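Local coordinates for protein putative oxidoreductase with NAD(P)-binding Rossmann-fold domain (Clostridium difficile, PDB 3UUW) that is a putative oxidoreductase of the GFO/IDH/MocA family that probably binds NAD(P) in a Rossmann-fold domain, its substrate not being established, at residues Leu87-Lys97 / Leu112-Gly123; Lys5-Leu14 / Ser29-Thr39. One frame throughout, in Å; residues are numbered along the deposited sequence.

Contact 1 (Leu87-Lys97 / Leu112-Gly123); sequences LNLGVHVYVDK and LSTKKNLNLMVG
His92 and Asn119 meet where two parallel strands, 92-95 and 120-122, begin to pair: the Asn119 backbone N gives a straight hydrogen bond to His92 ND1 (3.0 Å), lying close to the ring plane. This is consistent with ND1 carrying no hydrogen. Four backbone bonds continue the pairing, from Val93 N to Asn119 O (2.9 Å), Met121 N to Val93 O, Val95 N to Met121 O and, more bent, Gly123 N to Val95 O.

Apolar contacts fill in around these bonds. Leu118 CD2 sits over the centre of one imidazole face, a CH-pi contact. With CG anti to the carbonyl carbon (chi1 -63°), Leu118 sends its other methyl, CD1, to Leu87 CD2 (3.9 Å), the two side chains sliding past each other in opposite directions; Leu112 CD2 packs on Leu87 CB. Beta-branched Val93 and Val95 suit the extended chain and lie beside Leu120 and Val122. On the sheet face opposite Val93 and Val95, Met121 SD reaches the edge of the Tyr94 ring, a Met-aromatic contact. Tyr94 OH, hydrogen-bonded with Tyr22 OH, comes within 3.1 Å of Gly123 CA, where a side chain would clash.

Water serves the ends. One molecule joins Asp96 OD1, which also hydrogen-bonds with Tyr22 OH, to Lys97 N and Gly123 O; another links Asn88 OD1 to Lys116 NZ.

Gly90 and Asn117, both with positive phi, close helices 79-88 and 103-116 in Schellman motifs. Strand 92-95, helix 103-116 and strand 120-122 form a beta-alpha-beta unit; strand 69-72 flanks it, and helix 269-281 covers Tyr94 and Met121.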
loop_
_atom_site.group_PDB
_atom_site.type_symbol
_atom_site.label_atom_id
_atom_site.label_comp_id
_atom_site.label_asym_id
_atom_site.label_seq_id
_atom_site.Cartn_x
_atom_site.Cartn_y
_atom_site.Cartn_z
ATOM N N LEU A 87 33.750 8.217 -34.057
ATOM C CA LEU A 87 34.523 6.991 -34.131
ATOM C C LEU A 87 35.747 7.202 -35.024
ATOM O O LEU A 87 36.835 6.734 -34.719
ATOM C CB LEU A 87 33.648 5.828 -34.623
ATOM C CG LEU A 87 32.511 5.396 -33.701
ATOM C CD1 LEU A 87 31.626 4.351 -34.390
ATOM C CD2 LEU A 87 33.046 4.882 -32.367
ATOM N N ASN A 88 35.595 7.953 -36.103
ATOM C CA ASN A 88 36.724 8.191 -36.987
ATOM C C ASN A 88 37.779 9.116 -36.374
ATOM O O ASN A 88 38.944 9.076 -36.784
ATOM C CB ASN A 88 36.256 8.657 -38.363
ATOM C CG ASN A 88 35.820 7.499 -39.229
ATOM O OD1 ASN A 88 36.494 6.473 -39.274
ATOM N ND2 ASN A 88 34.712 7.654 -39.928
ATOM N N LEU A 89 37.372 9.902 -35.371
ATOM C CA LEU A 89 38.278 10.745 -34.605
ATOM C C LEU A 89 38.851 10.027 -33.367
ATOM O O LEU A 89 39.594 10.632 -32.592
ATOM C CB LEU A 89 37.600 12.062 -34.204
ATOM C CG LEU A 89 37.481 13.116 -35.303
ATOM C CD1 LEU A 89 36.566 14.241 -34.836
ATOM C CD2 LEU A 89 38.877 13.649 -35.714
ATOM N N GLY A 90 38.518 8.746 -33.189
ATOM C CA GLY A 90 39.150 7.910 -32.164
ATOM C C GLY A 90 38.588 8.019 -30.764
ATOM O O GLY A 90 39.287 7.727 -29.796
ATOM N N VAL A 91 37.318 8.380 -30.653
ATOM C CA VAL A 91 36.711 8.505 -29.328
ATOM C C VAL A 91 35.650 7.427 -29.100
ATOM O O VAL A 91 34.887 7.107 -29.998
ATOM C CB VAL A 91 36.096 9.904 -29.083
ATOM C CG1 VAL A 91 37.156 11.013 -29.293
ATOM C CG2 VAL A 91 34.911 10.143 -29.968
ATOM N N HIS A 92 35.615 6.894 -27.878
ATOM C CA HIS A 92 34.566 5.960 -27.450
ATOM C C HIS A 92 33.279 6.751 -27.371
ATOM O O HIS A 92 33.288 7.963 -27.083
ATOM C CB HIS A 92 34.841 5.386 -26.067
ATOM C CG HIS A 92 36.162 4.711 -25.931
ATOM N ND1 HIS A 92 36.365 3.389 -26.270
ATOM C CD2 HIS A 92 37.349 5.171 -25.488
ATOM C CE1 HIS A 92 37.619 3.066 -26.028
ATOM N NE2 HIS A 92 38.240 4.126 -25.553
ATOM N N VAL A 93 32.148 6.091 -27.602
ATOM C CA VAL A 93 30.877 6.804 -27.631
ATOM C C VAL A 93 29.799 6.115 -26.828
ATOM O O VAL A 93 29.579 4.913 -26.980
ATOM C CB VAL A 93 30.379 6.950 -29.060
ATOM C CG1 VAL A 93 28.989 7.649 -29.093
ATOM C CG2 VAL A 93 31.395 7.736 -29.879
ATOM N N TYR A 94 29.213 6.867 -25.907
ATOM C CA TYR A 94 27.978 6.473 -25.233
ATOM C C TYR A 94 26.847 7.287 -25.852
ATOM O O TYR A 94 26.936 8.515 -25.952
ATOM C CB TYR A 94 28.058 6.758 -23.740
ATOM C CG TYR A 94 26.786 6.486 -22.962
ATOM C CD1 TYR A 94 25.700 7.396 -22.975
ATOM C CD2 TYR A 94 26.648 5.313 -22.212
ATOM C CE1 TYR A 94 24.536 7.136 -22.254
ATOM C CE2 TYR A 94 25.491 5.050 -21.490
ATOM C CZ TYR A 94 24.439 5.959 -21.517
ATOM O OH TYR A 94 23.302 5.673 -20.778
ATOM N N VAL A 95 25.780 6.621 -26.277
ATOM C CA VAL A 95 24.649 7.322 -26.917
ATOM C C VAL A 95 23.325 6.807 -26.344
ATOM O O VAL A 95 23.187 5.626 -26.025
ATOM C CB VAL A 95 24.701 7.151 -28.486
ATOM C CG1 VAL A 95 24.495 5.680 -28.881
ATOM C CG2 VAL A 95 23.699 7.992 -29.155
ATOM N N ASP A 96 22.348 7.699 -26.203
ATOM C CA ASP A 96 21.006 7.261 -25.826
ATOM C C ASP A 96 20.399 6.385 -26.909
ATOM O O ASP A 96 20.790 6.456 -28.093
ATOM C CB ASP A 96 20.104 8.438 -25.536
ATOM C CG ASP A 96 20.379 9.017 -24.172
ATOM O OD1 ASP A 96 20.270 8.261 -23.153
ATOM O OD2 ASP A 96 20.709 10.208 -24.115
ATOM N N LYS A 97 19.459 5.542 -26.496
ATOM C CA LYS A 97 18.787 4.650 -27.420
ATOM C C LYS A 97 17.878 5.440 -28.351
ATOM O O LYS A 97 17.448 6.549 -28.004
ATOM C CB LYS A 97 18.012 3.547 -26.667
ATOM C CG LYS A 97 17.076 3.945 -25.496
ATOM C CD LYS A 97 15.820 4.698 -25.925
ATOM C CE LYS A 97 15.923 6.164 -25.612
ATOM N NZ LYS A 97 14.801 6.945 -26.178
ATOM N N LEU A 112 32.416 -0.204 -37.453
ATOM C CA LEU A 112 33.401 0.890 -37.398
ATOM C C LEU A 112 34.042 0.959 -36.004
ATOM O O LEU A 112 35.276 1.034 -35.881
ATOM C CB LEU A 112 32.764 2.226 -37.786
ATOM C CG LEU A 112 33.683 3.445 -37.795
ATOM C CD1 LEU A 112 34.890 3.228 -38.699
ATOM C CD2 LEU A 112 32.900 4.705 -38.221
ATOM N N SER A 113 33.235 0.838 -34.958
ATOM C CA SER A 113 33.758 0.894 -33.589
ATOM C C SER A 113 34.738 -0.261 -33.321
ATOM O O SER A 113 35.808 -0.071 -32.760
ATOM C CB SER A 113 32.608 0.913 -32.569
ATOM O OG SER A 113 32.033 -0.386 -32.363
ATOM N N THR A 114 34.405 -1.462 -33.774
ATOM C CA THR A 114 35.281 -2.600 -33.518
ATOM C C THR A 114 36.608 -2.482 -34.323
ATOM O O THR A 114 37.681 -2.812 -33.808
ATOM C CB THR A 114 34.539 -3.930 -33.756
ATOM O OG1 THR A 114 34.112 -4.008 -35.102
ATOM C CG2 THR A 114 33.365 -4.063 -32.849
ATOM N N LYS A 115 36.537 -1.967 -35.550
ATOM C CA LYS A 115 37.734 -1.725 -36.342
ATOM C C LYS A 115 38.679 -0.763 -35.612
ATOM O O LYS A 115 39.907 -0.962 -35.617
ATOM C CB LYS A 115 37.347 -1.114 -37.688
ATOM C CG LYS A 115 38.514 -0.689 -38.563
ATOM C CD LYS A 115 38.012 0.242 -39.658
ATOM C CE LYS A 115 39.143 0.830 -40.477
ATOM N NZ LYS A 115 38.623 1.874 -41.408
ATOM N N LYS A 116 38.104 0.256 -34.960
ATOM C CA LYS A 116 38.887 1.289 -34.274
ATOM C C LYS A 116 39.255 0.906 -32.835
ATOM O O LYS A 116 39.945 1.660 -32.146
ATOM C CB LYS A 116 38.114 2.624 -34.287
ATOM C CG LYS A 116 37.816 3.203 -35.677
ATOM C CD LYS A 116 39.041 3.726 -36.373
ATOM C CE LYS A 116 39.555 5.015 -35.745
ATOM N NZ LYS A 116 40.840 5.421 -36.377
ATOM N N ASN A 117 38.808 -0.269 -32.395
ATOM C CA ASN A 117 38.979 -0.732 -31.024
ATOM C C ASN A 117 38.382 0.265 -30.030
ATOM O O ASN A 117 39.012 0.651 -29.027
ATOM C CB ASN A 117 40.441 -1.022 -30.703
ATOM C CG ASN A 117 40.590 -2.341 -30.015
ATOM O OD1 ASN A 117 40.513 -2.430 -28.791
ATOM N ND2 ASN A 117 40.717 -3.409 -30.816
ATOM N N LEU A 118 37.147 0.672 -30.319
ATOM C CA LEU A 118 36.429 1.625 -29.487
ATOM C C LEU A 118 35.105 1.038 -29.007
ATOM O O LEU A 118 34.506 0.195 -29.680
ATOM C CB LEU A 118 36.137 2.889 -30.288
ATOM C CG LEU A 118 37.359 3.658 -30.764
ATOM C CD1 LEU A 118 36.923 4.747 -31.756
ATOM C CD2 LEU A 118 38.138 4.261 -29.589
ATOM N N ASN A 119 34.664 1.473 -27.833
ATOM C CA ASN A 119 33.392 1.051 -27.287
ATOM C C ASN A 119 32.302 1.990 -27.768
ATOM O O ASN A 119 32.449 3.229 -27.705
ATOM C CB ASN A 119 33.413 1.067 -25.756
ATOM C CG ASN A 119 34.313 0.001 -25.174
ATOM O OD1 ASN A 119 34.476 -1.074 -25.769
ATOM N ND2 ASN A 119 34.899 0.284 -24.001
ATOM N N LEU A 120 31.259 1.392 -28.317
ATOM C CA LEU A 120 30.051 2.109 -28.742
ATOM C C LEU A 120 28.958 1.482 -27.906
ATOM O O LEU A 120 28.623 0.315 -28.117
ATOM C CB LEU A 120 29.801 1.895 -30.244
ATOM C CG LEU A 120 28.510 2.477 -30.827
ATOM C CD1 LEU A 120 28.415 3.964 -30.591
ATOM C CD2 LEU A 120 28.422 2.132 -32.344
ATOM N N MET A 121 28.467 2.227 -26.913
ATOM C CA MET A 121 27.475 1.721 -25.963
ATOM C C MET A 121 26.167 2.493 -26.074
ATOM O O MET A 121 26.177 3.731 -26.145
ATOM C CB MET A 121 27.998 1.884 -24.546
ATOM C CG MET A 121 27.185 1.196 -23.480
ATOM S SD MET A 121 27.926 1.519 -21.860
ATOM C CE MET A 121 26.899 0.437 -20.841
ATOM N N VAL A 122 25.047 1.766 -26.038
ATOM C CA VAL A 122 23.714 2.360 -26.060
ATOM C C VAL A 122 23.161 2.375 -24.642
ATOM O O VAL A 122 23.295 1.401 -23.878
ATOM C CB VAL A 122 22.771 1.616 -27.026
ATOM C CG1 VAL A 122 21.358 2.151 -26.923
ATOM C CG2 VAL A 122 23.331 1.731 -28.485
ATOM N N GLY A 123 22.523 3.498 -24.300
ATOM C CA GLY A 123 22.073 3.772 -22.946
ATOM C C GLY A 123 20.808 3.096 -22.485
ATOM O O GLY A 123 19.770 3.767 -22.197
HETATM O O HOH W 1 37.797 4.333 -40.704
HETATM O O HOH W 2 39.507 6.904 -38.894
HETATM O O HOH W 3 18.985 5.994 -23.575
#

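Contact 2 (Lys5-Leu14 / Ser29-Thr39)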
loop_
_atom_site.group_PDB
_atom_site.type_symbol
_atom_site.label_atom_id
_atom_site.label_comp_id
_atom_site.label_asym_id
_atom_site.label_seq_id
_atom_site.Cartn_x
_atom_site.Cartn_y
_atom_site.Cartn_z
ATOM N N LYS A 5 43.225 13.931 -15.090
ATOM C CA LYS A 5 43.056 12.455 -14.940
ATOM C C LYS A 5 43.278 11.757 -16.262
ATOM O O LYS A 5 43.395 12.400 -17.308
ATOM C CB LYS A 5 41.666 12.129 -14.408
ATOM C CG LYS A 5 41.421 12.701 -13.034
ATOM C CD LYS A 5 39.979 13.058 -12.862
ATOM C CE LYS A 5 39.772 13.929 -11.658
ATOM N NZ LYS A 5 38.428 14.579 -11.729
ATOM N N ASN A 6 43.335 10.431 -16.206
ATOM C CA ASN A 6 43.613 9.623 -17.373
ATOM C C ASN A 6 42.563 9.815 -18.463
ATOM O O ASN A 6 42.900 10.036 -19.625
ATOM C CB ASN A 6 43.684 8.137 -16.966
ATOM C CG ASN A 6 43.910 7.198 -18.147
ATOM O OD1 ASN A 6 43.236 6.160 -18.278
ATOM N ND2 ASN A 6 44.858 7.547 -19.004
ATOM N N ILE A 7 41.292 9.721 -18.097
ATOM C CA ILE A 7 40.243 9.744 -19.093
ATOM C C ILE A 7 39.632 11.142 -19.275
ATOM O O ILE A 7 39.222 11.774 -18.312
ATOM C CB ILE A 7 39.133 8.722 -18.749
ATOM C CG1 ILE A 7 39.706 7.295 -18.761
ATOM C CG2 ILE A 7 37.952 8.873 -19.726
ATOM C CD1 ILE A 7 38.750 6.257 -18.242
ATOM N N LYS A 8 39.574 11.590 -20.529
ATOM C CA LYS A 8 39.017 12.884 -20.900
ATOM C C LYS A 8 37.645 12.654 -21.536
ATOM O O LYS A 8 37.526 11.936 -22.525
ATOM C CB LYS A 8 39.937 13.601 -21.895
ATOM C CG LYS A 8 41.344 13.927 -21.357
ATOM C CD LYS A 8 42.171 14.761 -22.351
ATOM C CE LYS A 8 41.859 16.268 -22.264
ATOM N NZ LYS A 8 42.321 17.080 -23.462
ATOM N N MET A 9 36.619 13.271 -20.977
ATOM C CA MET A 9 35.253 13.104 -21.481
ATOM C C MET A 9 34.671 14.428 -21.944
ATOM O O MET A 9 34.905 15.474 -21.321
ATOM C CB MET A 9 34.380 12.485 -20.373
ATOM C CG MET A 9 32.900 12.192 -20.710
ATOM S SD MET A 9 31.808 13.623 -20.620
ATOM C CE MET A 9 31.747 13.880 -18.852
ATOM N N GLY A 10 33.890 14.368 -23.019
ATOM C CA GLY A 10 33.136 15.508 -23.506
ATOM C C GLY A 10 31.693 15.080 -23.639
ATOM O O GLY A 10 31.391 13.884 -23.728
ATOM N N MET A 11 30.803 16.053 -23.704
ATOM C CA MET A 11 29.391 15.796 -23.905
ATOM C C MET A 11 28.916 16.545 -25.133
ATOM O O MET A 11 29.241 17.719 -25.302
ATOM C CB MET A 11 28.565 16.243 -22.685
ATOM C CG MET A 11 27.093 15.919 -22.802
ATOM S SD MET A 11 26.195 16.239 -21.259
ATOM C CE MET A 11 26.815 14.941 -20.217
ATOM N N ILE A 12 28.138 15.863 -25.981
ATOM C CA ILE A 12 27.514 16.488 -27.136
ATOM C C ILE A 12 26.005 16.345 -27.016
ATOM O O ILE A 12 25.481 15.231 -26.880
ATOM C CB ILE A 12 28.034 15.872 -28.472
ATOM C CG1 ILE A 12 29.504 16.248 -28.678
ATOM C CG2 ILE A 12 27.208 16.319 -29.644
ATOM C CD1 ILE A 12 30.186 15.528 -29.852
ATOM N N GLY A 13 25.303 17.478 -27.108
ATOM C CA GLY A 13 23.850 17.515 -26.968
ATOM C C GLY A 13 23.534 17.845 -25.527
ATOM O O GLY A 13 23.789 17.042 -24.626
ATOM N N LEU A 14 23.056 19.053 -25.280
ATOM C CA LEU A 14 22.756 19.493 -23.930
ATOM C C LEU A 14 21.262 19.783 -23.773
ATOM O O LEU A 14 20.877 20.740 -23.098
ATOM C CB LEU A 14 23.596 20.698 -23.569
ATOM C CG LEU A 14 25.115 20.516 -23.658
ATOM C CD1 LEU A 14 25.830 21.849 -23.467
ATOM C CD2 LEU A 14 25.578 19.482 -22.633
ATOM N N SER A 29 32.710 15.139 -11.418
ATOM C CA SER A 29 33.608 14.435 -12.318
ATOM C C SER A 29 34.738 13.767 -11.574
ATOM O O SER A 29 35.846 14.264 -11.565
ATOM C CB SER A 29 34.118 15.428 -13.363
ATOM O OG SER A 29 33.018 16.145 -13.958
ATOM N N GLU A 30 34.436 12.634 -10.952
ATOM C CA GLU A 30 35.394 11.932 -10.077
ATOM C C GLU A 30 36.417 11.051 -10.788
ATOM O O GLU A 30 37.588 10.990 -10.374
ATOM C CB GLU A 30 34.634 11.062 -9.060
ATOM C CG GLU A 30 33.735 11.800 -8.097
ATOM C CD GLU A 30 33.069 10.872 -7.072
ATOM O OE1 GLU A 30 33.139 11.175 -5.866
ATOM O OE2 GLU A 30 32.495 9.829 -7.463
ATOM N N ARG A 31 35.987 10.360 -11.836
ATOM C CA ARG A 31 36.835 9.352 -12.502
ATOM C C ARG A 31 37.304 9.759 -13.898
ATOM O O ARG A 31 37.792 8.926 -14.673
ATOM C CB ARG A 31 36.054 8.061 -12.603
ATOM C CG ARG A 31 35.609 7.470 -11.259
ATOM C CD ARG A 31 36.777 6.976 -10.431
ATOM N NE ARG A 31 36.377 5.960 -9.449
ATOM C CZ ARG A 31 35.741 6.199 -8.297
ATOM N NH1 ARG A 31 35.385 7.438 -7.946
ATOM N NH2 ARG A 31 35.439 5.182 -7.497
ATOM N N PHE A 32 37.141 11.028 -14.223
ATOM C CA PHE A 32 37.522 11.547 -15.525
ATOM C C PHE A 32 37.607 13.052 -15.449
ATOM O O PHE A 32 37.159 13.665 -14.461
ATOM C CB PHE A 32 36.483 11.161 -16.601
ATOM C CG PHE A 32 35.079 11.557 -16.243
ATOM C CD1 PHE A 32 34.631 12.854 -16.422
ATOM C CD2 PHE A 32 34.211 10.627 -15.684
ATOM C CE1 PHE A 32 33.351 13.222 -16.049
ATOM C CE2 PHE A 32 32.930 10.982 -15.311
ATOM C CZ PHE A 32 32.501 12.284 -15.483
ATOM N N GLU A 33 38.201 13.648 -16.476
ATOM C CA GLU A 33 38.201 15.088 -16.629
ATOM C C GLU A 33 37.065 15.449 -17.582
ATOM O O GLU A 33 36.986 14.883 -18.678
ATOM C CB GLU A 33 39.523 15.574 -17.218
ATOM C CG GLU A 33 39.622 17.084 -17.305
ATOM C CD GLU A 33 40.882 17.596 -18.000
ATOM O OE1 GLU A 33 41.659 16.788 -18.556
ATOM O OE2 GLU A 33 41.078 18.831 -17.992
ATOM N N PHE A 34 36.187 16.370 -17.167
ATOM C CA PHE A 34 35.079 16.857 -18.009
ATOM C C PHE A 34 35.664 18.005 -18.855
ATOM O O PHE A 34 35.682 19.168 -18.447
ATOM C CB PHE A 34 33.891 17.316 -17.150
ATOM C CG PHE A 34 32.557 17.312 -17.873
ATOM C CD1 PHE A 34 32.461 17.585 -19.223
ATOM C CD2 PHE A 34 31.395 17.082 -17.172
ATOM C CE1 PHE A 34 31.210 17.583 -19.866
ATOM C CE2 PHE A 34 30.152 17.091 -17.801
ATOM C CZ PHE A 34 30.066 17.335 -19.160
ATOM N N VAL A 35 36.187 17.636 -20.019
ATOM C CA VAL A 35 36.907 18.564 -20.887
ATOM C C VAL A 35 36.065 19.689 -21.452
ATOM O O VAL A 35 36.538 20.833 -21.556
ATOM C CB VAL A 35 37.564 17.779 -22.056
ATOM C CG1 VAL A 35 38.097 18.725 -23.146
ATOM C CG2 VAL A 35 38.649 16.885 -21.517
ATOM N N GLY A 36 34.832 19.375 -21.827
ATOM C CA GLY A 36 33.966 20.372 -22.419
ATOM C C GLY A 36 32.677 19.811 -22.942
ATOM O O GLY A 36 32.418 18.608 -22.860
ATOM N N ALA A 37 31.867 20.698 -23.514
ATOM C CA ALA A 37 30.585 20.301 -24.031
ATOM C C ALA A 37 30.207 21.156 -25.238
ATOM O O ALA A 37 30.626 22.301 -25.353
ATOM C CB ALA A 37 29.506 20.424 -22.934
ATOM N N PHE A 38 29.419 20.567 -26.126
ATOM C CA PHE A 38 28.933 21.236 -27.305
ATOM C C PHE A 38 27.474 20.900 -27.480
ATOM O O PHE A 38 27.045 19.763 -27.233
ATOM C CB PHE A 38 29.691 20.788 -28.566
ATOM C CG PHE A 38 29.002 21.207 -29.849
ATOM C CD1 PHE A 38 29.160 22.486 -30.349
ATOM C CD2 PHE A 38 28.121 20.349 -30.490
ATOM C CE1 PHE A 38 28.488 22.881 -31.495
ATOM C CE2 PHE A 38 27.454 20.725 -31.627
ATOM C CZ PHE A 38 27.634 21.992 -32.137
ATOM N N THR A 39 26.722 21.920 -27.882
ATOM C CA THR A 39 25.361 21.767 -28.360
ATOM C C THR A 39 25.180 22.860 -29.446
ATOM O O THR A 39 25.800 23.916 -29.368
ATOM C CB THR A 39 24.319 21.790 -27.209
ATOM O OG1 THR A 39 23.102 21.179 -27.654
ATOM C CG2 THR A 39 24.038 23.213 -26.698
HETATM O O HOH W 4 40.445 8.934 -15.536
#
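Met9 leaves its strand with CG opposite the backbone N (chi1 -179°) and folds at chi2 (-80°) and chi3, which swings its methyl across to Phe34 and Phe32. Met9 CE lies 3.5 Å from the Phe34 ring centroid, almost on the normal, and 3.3 Å from Phe32 CE1. The unbranched, flexible thioether suits this turn, and SD adds Met-aromatic contacts with both rings. Phe32 takes chi1 54°, placing its ring beside Met9.

Parallel pairing of strands 8-12 and 33-38 runs from Glu33 N to Ile7 O (2.8 Å) through to Gly13 N and Phe38 O. Phe34 centres an inverse gamma turn and Val35 has near-helical angles, giving 33-38 one extra residue: Met9 O still takes Val35 N (2.8 Å), but Met11 N passes on to Gly36 O. Before the strands begin, Lys5 NZ hydrogen-bonds to Ser29 O (2.6 Å) and, from above the Phe32 carbonyl plane, to Phe32 O (3.1 Å).

Gly13, whose backbone angles would jam a CB against the preceding carbonyl, begins a GxGxxA pattern consistent with a dinucleotide-binding turn. Helix 16-26 covers Met9, Met11 and Phe32; strand 69-72 pairs with 8-12; Lys47 of a second subunit salt-bridges Glu30, and Arg53 of that subunit hydrogen-bonds to Ser29 OG.

Both contacts belong to the same five-stranded parallel sheet of the Rossmann fold, each within a beta-alpha-beta unit: contact 2 joins strands 8-12 and 33-38 at one end, contact 1 joins 92-95 and 120-122 at the other, with strand 69-72 between. Their centres are about 15 Å apart, and they do not touch. Contact 2 is the more buried, with methionines and Phe32 packed under helix 16-26, yet its outer loop reaches a second subunit. Contact 1 is only partly buried, and adds two Schellman-capped helix ends to its strand pairing; its side-chain-to-backbone bond uses a histidine acceptor, where contact 2 uses a lysine donor. Helix 269-281 touches residues of both.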